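Local atomic coordinates of acetone carboxylase alpha subunit (Xanthobacter autotrophicus Py2, PDB entry 5M45), a protein that belongs to the hydantoinase B/oxoprolinase family and forms the alpha subunit of a multi-subunit, metal-containing carboxylase. Residues A129-H134 / C203-A208; V468-S473 / L632-Q637; A506-S511 / G516-E521. All coordinates share one frame; numbering follows the deposited sequence.

Interaction 1: residues A129-H134 / C203-A208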
loop_
_atom_site.group_PDB
_atom_site.type_symbol
_atom_site.label_atom_id
_atom_site.label_comp_id
_atom_site.label_asym_id
_atom_site.label_seq_id
_atom_site.Cartn_x
_atom_site.Cartn_y
_atom_site.Cartn_z
ATOM N N ALA A 129 -7.019 -15.864 19.871
ATOM C CA ALA A 129 -5.739 -16.401 20.340
ATOM C C ALA A 129 -4.541 -15.522 19.921
ATOM O O ALA A 129 -3.568 -15.494 20.647
ATOM C CB ALA A 129 -5.530 -17.836 19.859
ATOM N N ASN A 130 -4.604 -14.852 18.760
ATOM C CA ASN A 130 -3.537 -13.945 18.293
ATOM C C ASN A 130 -4.153 -13.033 17.201
ATOM O O ASN A 130 -4.670 -13.576 16.199
ATOM C CB ASN A 130 -2.383 -14.781 17.748
ATOM C CG ASN A 130 -1.263 -13.961 17.107
ATOM O OD1 ASN A 130 -1.391 -12.807 16.799
ATOM N ND2 ASN A 130 -0.137 -14.603 16.897
ATOM N N PRO A 131 -4.134 -11.697 17.353
ATOM C CA PRO A 131 -3.360 -10.938 18.374
ATOM C C PRO A 131 -4.037 -10.724 19.715
ATOM O O PRO A 131 -3.498 -9.967 20.542
ATOM C CB PRO A 131 -3.168 -9.578 17.697
ATOM C CG PRO A 131 -4.457 -9.433 16.892
ATOM C CD PRO A 131 -4.763 -10.805 16.375
ATOM N N GLY A 132 -5.175 -11.391 19.947
ATOM C CA GLY A 132 -5.992 -11.197 21.147
ATOM C C GLY A 132 -7.036 -10.112 20.976
ATOM O O GLY A 132 -6.816 -9.146 20.221
ATOM N N VAL A 133 -8.169 -10.251 21.680
ATOM C CA VAL A 133 -9.239 -9.242 21.681
ATOM C C VAL A 133 -9.458 -8.833 23.124
ATOM O O VAL A 133 -10.024 -9.607 23.924
ATOM C CB VAL A 133 -10.559 -9.788 21.066
ATOM C CG1 VAL A 133 -11.692 -8.756 21.148
ATOM C CG2 VAL A 133 -10.330 -10.235 19.625
ATOM N N HIS A 134 -8.956 -7.640 23.470
ATOM C CA HIS A 134 -8.902 -7.166 24.850
ATOM C C HIS A 134 -9.722 -5.898 25.054
ATOM O O HIS A 134 -9.877 -5.070 24.141
ATOM C CB HIS A 134 -7.471 -6.922 25.303
ATOM C CG HIS A 134 -6.544 -8.073 25.075
ATOM N ND1 HIS A 134 -5.322 -7.927 24.450
ATOM C CD2 HIS A 134 -6.644 -9.382 25.408
ATOM C CE1 HIS A 134 -4.702 -9.100 24.408
ATOM N NE2 HIS A 134 -5.474 -9.999 24.996
ATOM N N CYS A 203 -8.201 -5.917 9.348
ATOM C CA CYS A 203 -8.519 -6.084 10.790
ATOM C C CYS A 203 -7.286 -5.870 11.716
ATOM O O CYS A 203 -6.984 -6.667 12.624
ATOM C CB CYS A 203 -9.188 -7.452 11.005
ATOM S SG CYS A 203 -10.849 -7.587 10.273
ATOM N N ARG A 204 -6.613 -4.733 11.504
ATOM C CA ARG A 204 -5.370 -4.429 12.229
ATOM C C ARG A 204 -5.670 -3.907 13.635
ATOM O O ARG A 204 -6.550 -3.068 13.819
ATOM C CB ARG A 204 -4.569 -3.418 11.429
ATOM C CG ARG A 204 -3.251 -2.956 12.080
ATOM C CD ARG A 204 -2.398 -2.130 11.139
ATOM N NE ARG A 204 -1.229 -1.604 11.833
ATOM C CZ ARG A 204 -0.241 -0.897 11.250
ATOM N NH1 ARG A 204 -0.250 -0.650 9.946
ATOM N NH2 ARG A 204 0.768 -0.444 11.983
ATOM N N LYS A 205 -4.937 -4.389 14.640
ATOM C CA LYS A 205 -5.010 -3.765 15.967
ATOM C C LYS A 205 -4.131 -2.492 15.941
ATOM O O LYS A 205 -2.904 -2.577 15.890
ATOM C CB LYS A 205 -4.566 -4.712 17.107
ATOM C CG LYS A 205 -4.874 -4.136 18.503
ATOM C CD LYS A 205 -4.400 -4.958 19.685
ATOM C CE LYS A 205 -5.003 -6.350 19.642
ATOM N NZ LYS A 205 -4.849 -7.106 20.914
ATOM N N VAL A 206 -4.781 -1.330 15.958
ATOM C CA VAL A 206 -4.116 -0.027 15.831
ATOM C C VAL A 206 -4.014 0.750 17.163
ATOM O O VAL A 206 -3.410 1.839 17.197
ATOM C CB VAL A 206 -4.799 0.863 14.787
ATOM C CG1 VAL A 206 -4.699 0.192 13.398
ATOM C CG2 VAL A 206 -6.249 1.234 15.144
ATOM N N GLY A 207 -4.545 0.182 18.238
ATOM C CA GLY A 207 -4.457 0.779 19.556
ATOM C C GLY A 207 -4.850 -0.165 20.674
ATOM O O GLY A 207 -5.499 -1.215 20.458
ATOM N N ALA A 208 -4.427 0.210 21.888
ATOM C CA ALA A 208 -4.746 -0.508 23.101
ATOM C C ALA A 208 -4.810 0.501 24.257
ATOM O O ALA A 208 -4.244 1.608 24.155
ATOM C CB ALA A 208 -3.694 -1.594 23.358
HETATM O O HOH W 1 -2.331 -7.193 21.453
HETATM O O HOH W 2 -4.124 -5.309 23.591
#

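Interaction 2: residues V468-S473 / L632-Q637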
loop_
_atom_site.group_PDB
_atom_site.type_symbol
_atom_site.label_atom_id
_atom_site.label_comp_id
_atom_site.label_asym_id
_atom_site.label_seq_id
_atom_site.Cartn_x
_atom_site.Cartn_y
_atom_site.Cartn_z
ATOM N N VAL A 468 -48.060 6.868 -9.025
ATOM C CA VAL A 468 -48.959 7.948 -8.581
ATOM C C VAL A 468 -48.440 9.366 -8.861
ATOM O O VAL A 468 -49.226 10.296 -8.947
ATOM C CB VAL A 468 -49.168 7.726 -7.036
ATOM C CG1 VAL A 468 -49.779 8.904 -6.352
ATOM C CG2 VAL A 468 -50.064 6.498 -6.849
ATOM N N GLN A 469 -47.114 9.540 -8.944
ATOM C CA GLN A 469 -46.493 10.867 -9.102
ATOM C C GLN A 469 -45.068 10.792 -9.656
ATOM O O GLN A 469 -44.425 9.706 -9.654
ATOM C CB GLN A 469 -46.542 11.664 -7.793
ATOM C CG GLN A 469 -45.744 11.100 -6.616
ATOM C CD GLN A 469 -45.990 11.853 -5.292
ATOM O OE1 GLN A 469 -46.897 12.699 -5.174
ATOM N NE2 GLN A 469 -45.207 11.560 -4.327
ATOM N N ASP A 470 -44.583 11.950 -10.131
ATOM C CA ASP A 470 -43.222 12.109 -10.630
ATOM C C ASP A 470 -42.169 11.767 -9.587
ATOM O O ASP A 470 -42.415 11.920 -8.386
ATOM C CB ASP A 470 -42.965 13.560 -11.083
ATOM C CG ASP A 470 -43.800 13.940 -12.314
ATOM O OD1 ASP A 470 -44.312 13.027 -13.024
ATOM O OD2 ASP A 470 -43.995 15.159 -12.554
ATOM N N GLY A 471 -40.995 11.342 -10.051
ATOM C CA GLY A 471 -39.831 11.210 -9.185
ATOM C C GLY A 471 -39.337 12.560 -8.680
ATOM O O GLY A 471 -39.790 13.607 -9.143
ATOM N N LEU A 472 -38.435 12.531 -7.697
ATOM C CA LEU A 472 -37.806 13.755 -7.164
ATOM C C LEU A 472 -36.505 14.092 -7.878
ATOM O O LEU A 472 -35.669 13.216 -8.083
ATOM C CB LEU A 472 -37.519 13.552 -5.679
ATOM C CG LEU A 472 -38.720 13.240 -4.802
ATOM C CD1 LEU A 472 -38.211 12.900 -3.399
ATOM C CD2 LEU A 472 -39.679 14.427 -4.717
ATOM N N SER A 473 -36.337 15.364 -8.248
ATOM C CA SER A 473 -35.093 15.794 -8.916
ATOM C C SER A 473 -33.994 16.050 -7.847
ATOM O O SER A 473 -34.301 16.508 -6.715
ATOM C CB SER A 473 -35.325 17.018 -9.804
ATOM O OG SER A 473 -36.279 16.753 -10.820
ATOM N N LEU A 632 -47.557 9.043 -23.499
ATOM C CA LEU A 632 -48.777 9.544 -24.150
ATOM C C LEU A 632 -49.976 9.724 -23.192
ATOM O O LEU A 632 -50.980 10.356 -23.553
ATOM C CB LEU A 632 -49.167 8.611 -25.334
ATOM C CG LEU A 632 -49.459 9.331 -26.647
ATOM C CD1 LEU A 632 -48.192 9.952 -27.202
ATOM C CD2 LEU A 632 -50.003 8.320 -27.639
ATOM N N ASP A 633 -49.877 9.155 -21.988
ATOM C CA ASP A 633 -50.861 9.351 -20.943
ATOM C C ASP A 633 -50.507 10.448 -19.935
ATOM O O ASP A 633 -51.291 10.686 -19.018
ATOM C CB ASP A 633 -51.139 8.033 -20.233
ATOM C CG ASP A 633 -51.873 7.016 -21.186
ATOM O OD1 ASP A 633 -52.681 7.462 -22.000
ATOM O OD2 ASP A 633 -51.613 5.790 -21.199
ATOM N N ARG A 634 -49.363 11.132 -20.090
ATOM C CA ARG A 634 -49.013 12.198 -19.158
ATOM C C ARG A 634 -50.016 13.346 -19.281
ATOM O O ARG A 634 -50.464 13.647 -20.375
ATOM C CB ARG A 634 -47.607 12.733 -19.396
ATOM C CG ARG A 634 -47.146 13.811 -18.396
ATOM C CD ARG A 634 -45.644 13.860 -18.365
ATOM N NE ARG A 634 -45.010 14.840 -17.495
ATOM C CZ ARG A 634 -44.922 14.738 -16.151
ATOM N NH1 ARG A 634 -45.528 13.753 -15.495
ATOM N NH2 ARG A 634 -44.265 15.665 -15.447
ATOM N N GLU A 635 -50.351 13.963 -18.155
ATOM C CA GLU A 635 -51.199 15.145 -18.121
ATOM C C GLU A 635 -50.586 16.295 -18.931
ATOM O O GLU A 635 -49.461 16.707 -18.620
ATOM C CB GLU A 635 -51.465 15.539 -16.656
ATOM C CG GLU A 635 -52.736 16.356 -16.435
ATOM C CD GLU A 635 -54.076 15.579 -16.760
ATOM O OE1 GLU A 635 -54.833 16.024 -17.716
ATOM O OE2 GLU A 635 -54.396 14.529 -16.061
ATOM N N PRO A 636 -51.278 16.798 -19.984
ATOM C CA PRO A 636 -50.632 17.844 -20.806
ATOM C C PRO A 636 -50.102 19.076 -20.054
ATOM O O PRO A 636 -49.025 19.555 -20.382
ATOM C CB PRO A 636 -51.680 18.211 -21.839
ATOM C CG PRO A 636 -52.466 16.944 -21.995
ATOM C CD PRO A 636 -52.543 16.346 -20.596
ATOM N N GLN A 637 -50.821 19.541 -19.033
ATOM C CA GLN A 637 -50.364 20.696 -18.235
ATOM C C GLN A 637 -49.024 20.402 -17.522
ATOM O O GLN A 637 -48.222 21.300 -17.339
ATOM C CB GLN A 637 -51.455 21.149 -17.239
ATOM C CG GLN A 637 -51.161 22.458 -16.498
ATOM C CD GLN A 637 -50.936 23.615 -17.463
ATOM O OE1 GLN A 637 -51.753 23.880 -18.356
ATOM N NE2 GLN A 637 -49.813 24.288 -17.329
#

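Interaction 3: residues A506-S511 / G516-E521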
loop_
_atom_site.group_PDB
_atom_site.type_symbol
_atom_site.label_atom_id
_atom_site.label_comp_id
_atom_site.label_asym_id
_atom_site.label_seq_id
_atom_site.Cartn_x
_atom_site.Cartn_y
_atom_site.Cartn_z
ATOM N N ALA A 506 -31.917 19.727 -17.628
ATOM C CA ALA A 506 -33.064 19.549 -18.516
ATOM C C ALA A 506 -32.976 18.255 -19.325
ATOM O O ALA A 506 -31.922 17.886 -19.821
ATOM C CB ALA A 506 -33.196 20.749 -19.448
ATOM N N SER A 507 -34.109 17.563 -19.397
ATOM C CA SER A 507 -34.299 16.324 -20.176
ATOM C C SER A 507 -33.461 15.153 -19.688
ATOM O O SER A 507 -33.269 14.173 -20.443
ATOM C CB SER A 507 -34.202 16.577 -21.704
ATOM O OG SER A 507 -35.343 17.292 -22.200
ATOM N N SER A 508 -33.013 15.188 -18.412
ATOM C CA SER A 508 -32.289 14.060 -17.821
ATOM C C SER A 508 -33.240 12.989 -17.215
ATOM O O SER A 508 -32.956 11.793 -17.280
ATOM C CB SER A 508 -31.240 14.522 -16.803
ATOM O OG SER A 508 -31.816 15.266 -15.751
ATOM N N GLY A 509 -34.349 13.414 -16.610
ATOM C CA GLY A 509 -35.303 12.472 -16.018
ATOM C C GLY A 509 -35.979 11.626 -17.089
ATOM O O GLY A 509 -36.286 12.123 -18.212
ATOM N N GLY A 510 -36.167 10.336 -16.782
ATOM C CA GLY A 510 -36.742 9.383 -17.718
ATOM C C GLY A 510 -38.195 9.709 -18.046
ATOM O O GLY A 510 -39.015 9.921 -17.144
ATOM N N SER A 511 -38.498 9.762 -19.341
ATOM C CA SER A 511 -39.851 10.095 -19.805
ATOM C C SER A 511 -40.896 9.039 -19.415
ATOM O O SER A 511 -40.597 7.821 -19.368
ATOM C CB SER A 511 -39.869 10.290 -21.327
ATOM O OG SER A 511 -38.911 11.277 -21.686
ATOM N N GLY A 516 -39.367 10.502 -14.346
ATOM C CA GLY A 516 -38.307 10.356 -13.365
ATOM C C GLY A 516 -37.703 11.709 -12.957
ATOM O O GLY A 516 -37.760 12.702 -13.713
ATOM N N GLY A 517 -37.127 11.750 -11.759
ATOM C CA GLY A 517 -36.457 12.950 -11.299
ATOM C C GLY A 517 -35.315 13.356 -12.236
ATOM O O GLY A 517 -34.557 12.492 -12.736
ATOM N N CYS A 518 -35.187 14.656 -12.497
ATOM C CA CYS A 518 -34.004 15.156 -13.188
ATOM C C CYS A 518 -32.784 15.127 -12.259
ATOM O O CYS A 518 -32.913 15.179 -11.021
ATOM C CB CYS A 518 -34.226 16.575 -13.729
ATOM S SG CYS A 518 -35.325 16.622 -15.162
ATOM N N GLY A 519 -31.602 15.044 -12.861
ATOM C CA GLY A 519 -30.371 15.352 -12.137
ATOM C C GLY A 519 -30.127 16.875 -12.087
ATOM O O GLY A 519 -31.043 17.669 -12.211
ATOM N N PHE A 520 -28.868 17.262 -11.870
ATOM C CA PHE A 520 -28.430 18.671 -11.927
ATOM C C PHE A 520 -26.996 18.714 -12.433
ATOM O O PHE A 520 -26.402 17.677 -12.669
ATOM C CB PHE A 520 -28.623 19.430 -10.584
ATOM C CG PHE A 520 -27.611 19.109 -9.498
ATOM C CD1 PHE A 520 -27.617 17.883 -8.841
ATOM C CD2 PHE A 520 -26.675 20.074 -9.093
ATOM C CE1 PHE A 520 -26.683 17.603 -7.818
ATOM C CE2 PHE A 520 -25.765 19.811 -8.070
ATOM C CZ PHE A 520 -25.757 18.567 -7.442
ATOM N N GLU A 521 -26.485 19.916 -12.665
ATOM C CA GLU A 521 -25.149 20.104 -13.199
ATOM C C GLU A 521 -24.508 21.333 -12.585
ATOM O O GLU A 521 -25.200 22.283 -12.185
ATOM C CB GLU A 521 -25.153 20.214 -14.732
ATOM C CG GLU A 521 -25.952 21.384 -15.254
ATOM C CD GLU A 521 -26.268 21.319 -16.742
ATOM O OE1 GLU A 521 -27.371 21.804 -17.174
ATOM O OE2 GLU A 521 -25.419 20.802 -17.512
HETATM O O HOH W 3 -29.829 21.616 -18.248
#

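Interaction 1: residues A129-H134 / C203-A208
Lys205 reaches across from strand 204-208 and places its ammonium group over two successive carbonyls, those of Pro131 and Gly132, a worked case of one charged group whose three protons are shared among more acceptors than they can each fully serve. Its NZ lies 2.9 Å from Gly132 O and 3.2 Å from Pro131 O, and in both bonds the nitrogen stands well above the carbonyl plane, more than 50° out of it. The side chain leaves the strand with CG anti to the backbone N (chi1 -170°) and bends at chi3, which turns its tip onto the loop. On the way CE passes the Pro131 ring, 4.2 Å from CG, the two side chains running past each other in opposite directions.

Water completes the setting. One molecule accepts from Lys205 NZ at 2.6 Å and donates to Pro131 O, closing a small cycle; a second lies in the plane of the His134 ring, 3.0 Å from ND1, and takes a weak bond from NZ. The imidazole itself packs a face over Gly132 C. The charge has its strongest partner in Asp137, whose OD2 forms a salt bridge with NZ and also receives the backbone N-H of His134.

Asn130 bonds to Leu212 O and Arg214 N of a second copy of the subunit. The loop, which contains a cis peptide before Pro131, follows helix 111-124 and leads into strand 138-141, the antiparallel neighbour of 204-208, where Val206 and Gly207 both face Ile138 in a classic beta bulge.

Interaction 2: residues V468-S473 / L632-Q637
A bidentate salt bridge between Asp470 and Arg634 joins two distant parts of the chain, the loop between strand 450-454 and helix 488-494 and the turn that leads into helix 636-645. It illustrates how a single ion pair can span backbones that stay well apart: the nearest CA atoms, those of the same two residues, are 10.3 Å from each other.

Arg634 covers most of that gap. Its CG is anti to the backbone N and the chain stays extended as far as NE, which carries the guanidinium over to Asp470; there it meets the carboxylate end-on, with NH1 and NH2 each facing one oxygen. NH1 binds OD1 of Asp470 at 2.8 Å, through the syn lone pair, while NH2 binds OD2 at 2.9 Å. OD2 is met on its syn side too, but from out of the carboxylate plane. The second bond is the straighter, 171° at the hydrogen against 143°, and its acceptor lies in the guanidinium plane; OD1 is tilted from that plane, consistent with the two flat groups being turned 43° against each other.

Neither ion relies on the other alone. Arg634 NH2 forms a second salt bridge, to Asp642 of the following helix, and NH1 also donates to Lys513 O, whereas Asp470 OD1 accepts the backbone N-H of Arg515. With two carboxylates and a carbonyl around it, the buried guanidinium is probably held firmly in its charged form, and its rotation is fixed by bonds to both terminal nitrogens.

Interaction 3: residues A506-S511 / G516-E521
Gly509 and Cys518 bring their backbones to within 4.1 Å between CA atoms, a separation that exemplifies how glycine permits two chain segments to lie almost in contact. Gly509 CA lies directly against the carbonyl oxygens of both Gly516 and Gly517, each at 3.4 Å, the former as a CA-H...O contact. Alongside, Gly516 N donates to Gly510 O at 2.9 Å, lying in the carbonyl plane.

Ser508 supplies the polar side chain of this tight part. With chi1 at 59°, OG sits between its own backbone N and carbonyl carbon, where it accepts the N-H of Gly519 at 2.9 Å; its strongest partner is Lys505 O. The same oxygen lies 3.4 Å from Cys518 CB. The thiol sulfur in turn takes a weak bond from Gly509 N, at 3.7 Å.

Toward the strand the segments part, and direct contact gives way to a looser, water-bridged end that is nonetheless buried. A single molecule accepts from Ala506 N and lies 2.7 Å from Glu521 OE1, to which it can donate, while the other carboxylate oxygen, OE2, forms a salt bridge with Lys505.

Together the two segments are the limbs of a glycine-rich connection between antiparallel neighbours 497-504 and 520-526 in a five-stranded sheet. Consecutive in the chain, these strands form a beta-hairpin with a long, irregular connecting loop, folded back on itself and held by backbone and serine bonds.

How the interactions relate
Interactions 2 and 3 are neighbours, their centres about 12 Å apart, and interaction 3 is nested in the chain loop that interaction 2 closes. They touch where Ser473 OG lies 2.9 Å from Cys518 N, a probable hydrogen bond. Interaction 1 stands on the opposite side of the chain's centre, about 49 Å from interaction 3 between centres, and engages a different sheet. Chemistry varies with location: the fully buried glycine-rich contact of 506-511 with 516-521 depends mainly on backbone and small side chains, whereas both partly buried contacts depend on a long basic side chain, in interaction 1 a lysine shared between loop carbonyls, water and a carboxylate outside the segments, in interaction 2 an arginine on a carboxylate.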